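Local structure of probable csgAB operon transcriptional regulatory protein (Salmonella typhimurium, 5XP0) at residues Q39-T44 / S126-I131. The protein drives expression of adhesive curli fimbriae as a DNA-binding master regulator of the csgAB operon and promotes biofilm formation, here seen as its receiver domain. Sequence-based numbering, arbitrary orientation.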
ATOM      1  N   GLN B  39      -0.701  -9.280  12.579  1.00 35.34           N
ATOM      2  CA  GLN B  39       0.249 -10.031  13.390  1.00 41.71           C
ATOM      3  C   GLN B  39       0.691  -9.236  14.604  1.00 37.80           C
ATOM      4  O   GLN B  39       0.839  -9.794  15.690  1.00 38.57           O
ATOM      5  CB  GLN B  39       1.472 -10.416  12.562  1.00 66.24           C
ATOM      6  CG  GLN B  39       1.225 -11.521  11.579  1.00 78.14           C
ATOM      7  CD  GLN B  39       2.345 -11.640  10.569  1.00 86.28           C
ATOM      8  OE1 GLN B  39       3.387 -10.993  10.703  1.00104.26           O
ATOM      9  NE2 GLN B  39       2.145 -12.474   9.560  1.00 76.67           N
ATOM     10  N   SER B  40       0.872  -7.929  14.458  1.00 36.27           N
ATOM     11  CA  SER B  40       1.320  -7.147  15.593  1.00 44.69           C
ATOM     12  C   SER B  40       0.219  -6.997  16.623  1.00 36.43           C
ATOM     13  O   SER B  40       0.505  -6.905  17.814  1.00 39.48           O
ATOM     14  CB  SER B  40       1.763  -5.753  15.143  1.00 33.25           C
ATOM     15  OG  SER B  40       2.774  -5.828  14.179  1.00 39.10           O
ATOM     16  N   LEU B  41      -1.029  -6.913  16.179  1.00 33.59           N
ATOM     17  CA  LEU B  41      -2.147  -6.710  17.083  1.00 33.50           C
ATOM     18  C   LEU B  41      -2.837  -8.002  17.489  1.00 39.19           C
ATOM     19  O   LEU B  41      -3.671  -7.960  18.384  1.00 45.55           O
ATOM     20  CB  LEU B  41      -3.206  -5.808  16.436  1.00 32.75           C
ATOM     21  CG  LEU B  41      -2.674  -4.404  16.074  1.00 48.03           C
ATOM     22  CD1 LEU B  41      -3.597  -3.702  15.092  1.00 36.83           C
ATOM     23  CD2 LEU B  41      -2.490  -3.566  17.325  1.00 57.29           C
ATOM     24  N   ALA B  42      -2.503  -9.126  16.864  1.00 38.49           N
ATOM     25  CA  ALA B  42      -3.166 -10.405  17.113  1.00 43.50           C
ATOM     26  C   ALA B  42      -4.667 -10.289  16.847  1.00 39.31           C
ATOM     27  O   ALA B  42      -5.501 -10.729  17.637  1.00 39.16           O
ATOM     28  CB  ALA B  42      -2.901 -10.905  18.546  1.00 42.12           C
ATOM     29  N   ILE B  43      -5.014  -9.732  15.693  1.00 35.79           N
ATOM     30  CA  ILE B  43      -6.407  -9.498  15.355  1.00 44.55           C
ATOM     31  C   ILE B  43      -6.659  -9.954  13.920  1.00 34.28           C
ATOM     32  O   ILE B  43      -5.744 -10.061  13.109  1.00 34.50           O
ATOM     33  CB  ILE B  43      -6.733  -8.001  15.535  1.00 41.21           C
ATOM     34  CG1 ILE B  43      -8.207  -7.723  15.336  1.00 46.04           C
ATOM     35  CG2 ILE B  43      -5.938  -7.188  14.549  1.00 40.41           C
ATOM     36  CD1 ILE B  43      -8.590  -6.260  15.633  1.00 61.34           C
ATOM     37  N   THR B  44      -7.914 -10.252  13.629  1.00 32.67           N
ATOM     38  CA  THR B  44      -8.288 -10.597  12.272  1.00 47.30           C
ATOM     39  C   THR B  44      -8.496  -9.313  11.472  1.00 37.52           C
ATOM     40  O   THR B  44      -8.656  -8.215  12.026  1.00 32.32           O
ATOM     41  CB  THR B  44      -9.532 -11.493  12.283  1.00 71.67           C
ATOM     42  OG1 THR B  44      -9.678 -12.126  11.005  1.00 90.38           O
ATOM     43  CG2 THR B  44     -10.763 -10.705  12.575  1.00 61.25           C
ATOM     44  N   SER B 126       1.152   1.277  17.628  1.00 37.72           N
ATOM     45  CA  SER B 126       0.932   1.760  18.990  1.00 43.25           C
ATOM     46  C   SER B 126      -0.412   2.466  19.111  1.00 35.43           C
ATOM     47  O   SER B 126      -1.143   2.273  20.081  1.00 34.33           O
ATOM     48  CB  SER B 126       2.075   2.678  19.397  1.00 57.08           C
ATOM     49  OG  SER B 126       3.189   1.908  19.813  1.00 63.41           O
ATOM     50  N   GLY B 127      -0.781   3.254  18.117  1.00 44.09           N
ATOM     51  CA  GLY B 127      -2.085   3.893  18.159  1.00 34.17           C
ATOM     52  C   GLY B 127      -3.215   2.887  18.155  1.00 43.57           C
ATOM     53  O   GLY B 127      -4.183   3.026  18.904  1.00 36.23           O
ATOM     54  N   LEU B 128      -3.110   1.858  17.306  1.00 34.97           N
ATOM     55  CA  LEU B 128      -4.156   0.847  17.235  1.00 29.35           C
ATOM     56  C   LEU B 128      -4.223   0.007  18.505  1.00 30.21           C
ATOM     57  O   LEU B 128      -5.310  -0.428  18.897  1.00 38.43           O
ATOM     58  CB  LEU B 128      -3.933  -0.044  15.991  1.00 31.69           C
ATOM     59  CG  LEU B 128      -4.190   0.714  14.681  1.00 52.10           C
ATOM     60  CD1 LEU B 128      -3.775  -0.106  13.452  1.00 47.27           C
ATOM     61  CD2 LEU B 128      -5.650   1.102  14.561  1.00 80.36           C
ATOM     62  N   GLN B 129      -3.090  -0.229  19.160  1.00 34.97           N
ATOM     63  CA  GLN B 129      -3.143  -0.894  20.448  1.00 36.30           C
ATOM     64  C   GLN B 129      -3.943  -0.052  21.429  1.00 37.13           C
ATOM     65  O   GLN B 129      -4.714  -0.583  22.235  1.00 40.38           O
ATOM     66  CB  GLN B 129      -1.726  -1.142  20.967  1.00 45.50           C
ATOM     67  CG  GLN B 129      -0.933  -2.187  20.227  1.00 66.25           C
ATOM     68  CD  GLN B 129       0.535  -2.165  20.607  1.00 75.66           C
ATOM     69  OE1 GLN B 129       1.096  -1.108  20.904  1.00 96.26           O
ATOM     70  NE2 GLN B 129       1.163  -3.334  20.609  1.00 65.64           N
ATOM     71  N   GLY B 130      -3.824   1.277  21.329  1.00 43.20           N
ATOM     72  CA  GLY B 130      -4.673   2.146  22.133  1.00 43.02           C
ATOM     73  C   GLY B 130      -6.152   2.001  21.822  1.00 43.18           C
ATOM     74  O   GLY B 130      -6.993   1.991  22.735  1.00 37.57           O
ATOM     75  N   ILE B 131      -6.500   1.898  20.532  1.00 34.92           N
ATOM     76  CA  ILE B 131      -7.911   1.779  20.166  1.00 37.39           C
ATOM     77  C   ILE B 131      -8.498   0.512  20.754  1.00 35.38           C
ATOM     78  O   ILE B 131      -9.632   0.503  21.253  1.00 41.36           O
ATOM     79  CB  ILE B 131      -8.101   1.808  18.633  1.00 40.11           C
ATOM     80  CG1 ILE B 131      -7.972   3.216  18.072  1.00 69.91           C
ATOM     81  CG2 ILE B 131      -9.512   1.329  18.273  1.00 42.52           C
ATOM     82  CD1 ILE B 131      -6.613   3.752  18.073  1.00100.05           C
TER
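Leu-41, in the last turn of helix 28-41, lies nearest Gln-129 of helix 121-132, with 6.8 Å between their CA atoms, and immediately beyond it the chain leaves helical geometry at Ala-42, whose phi is positive (58°). The isobutyl group of Leu-41 spans the distance between the two backbones. Its CG stands anti to the carbonyl carbon (chi1 -61°), and from it CD1 lies on Leu-128 while CD2 reaches both Leu-128 CB and Gln-129. Leu-41 CD1 packs against the base of Leu-128, 3.8 Å from Leu-128 CB, and also touches the end of that side chain at Leu-128 CD1; the two leucines cross at about a right angle. Leu-41 CD2 lies 3.6 Å from Gln-129 CG and passes close to the backbone N of the same residue. Here the glutamine contributes its aliphatic part, while its chain runs on extended past CG and carries the amide beyond the leucine. In this CheY-like receiver domain, a five-stranded parallel sheet of strand order 2-1-3-4-5, the contact joins the first helix in the chain to helix 121-132, which follows the edge strand 111-114. Leu-128 also meets Leu-64 of strand 61-66 and Phe-115, so Leu-41 packs on a residue that itself rests against the sheet. Both leucines are buried, whereas Gln-129 is partly exposed. Beyond the turn, Thr-44 makes a backbone hydrogen bond with Leu-20 of strand 19-24, as the chain passes from the helix end toward strand 45-49.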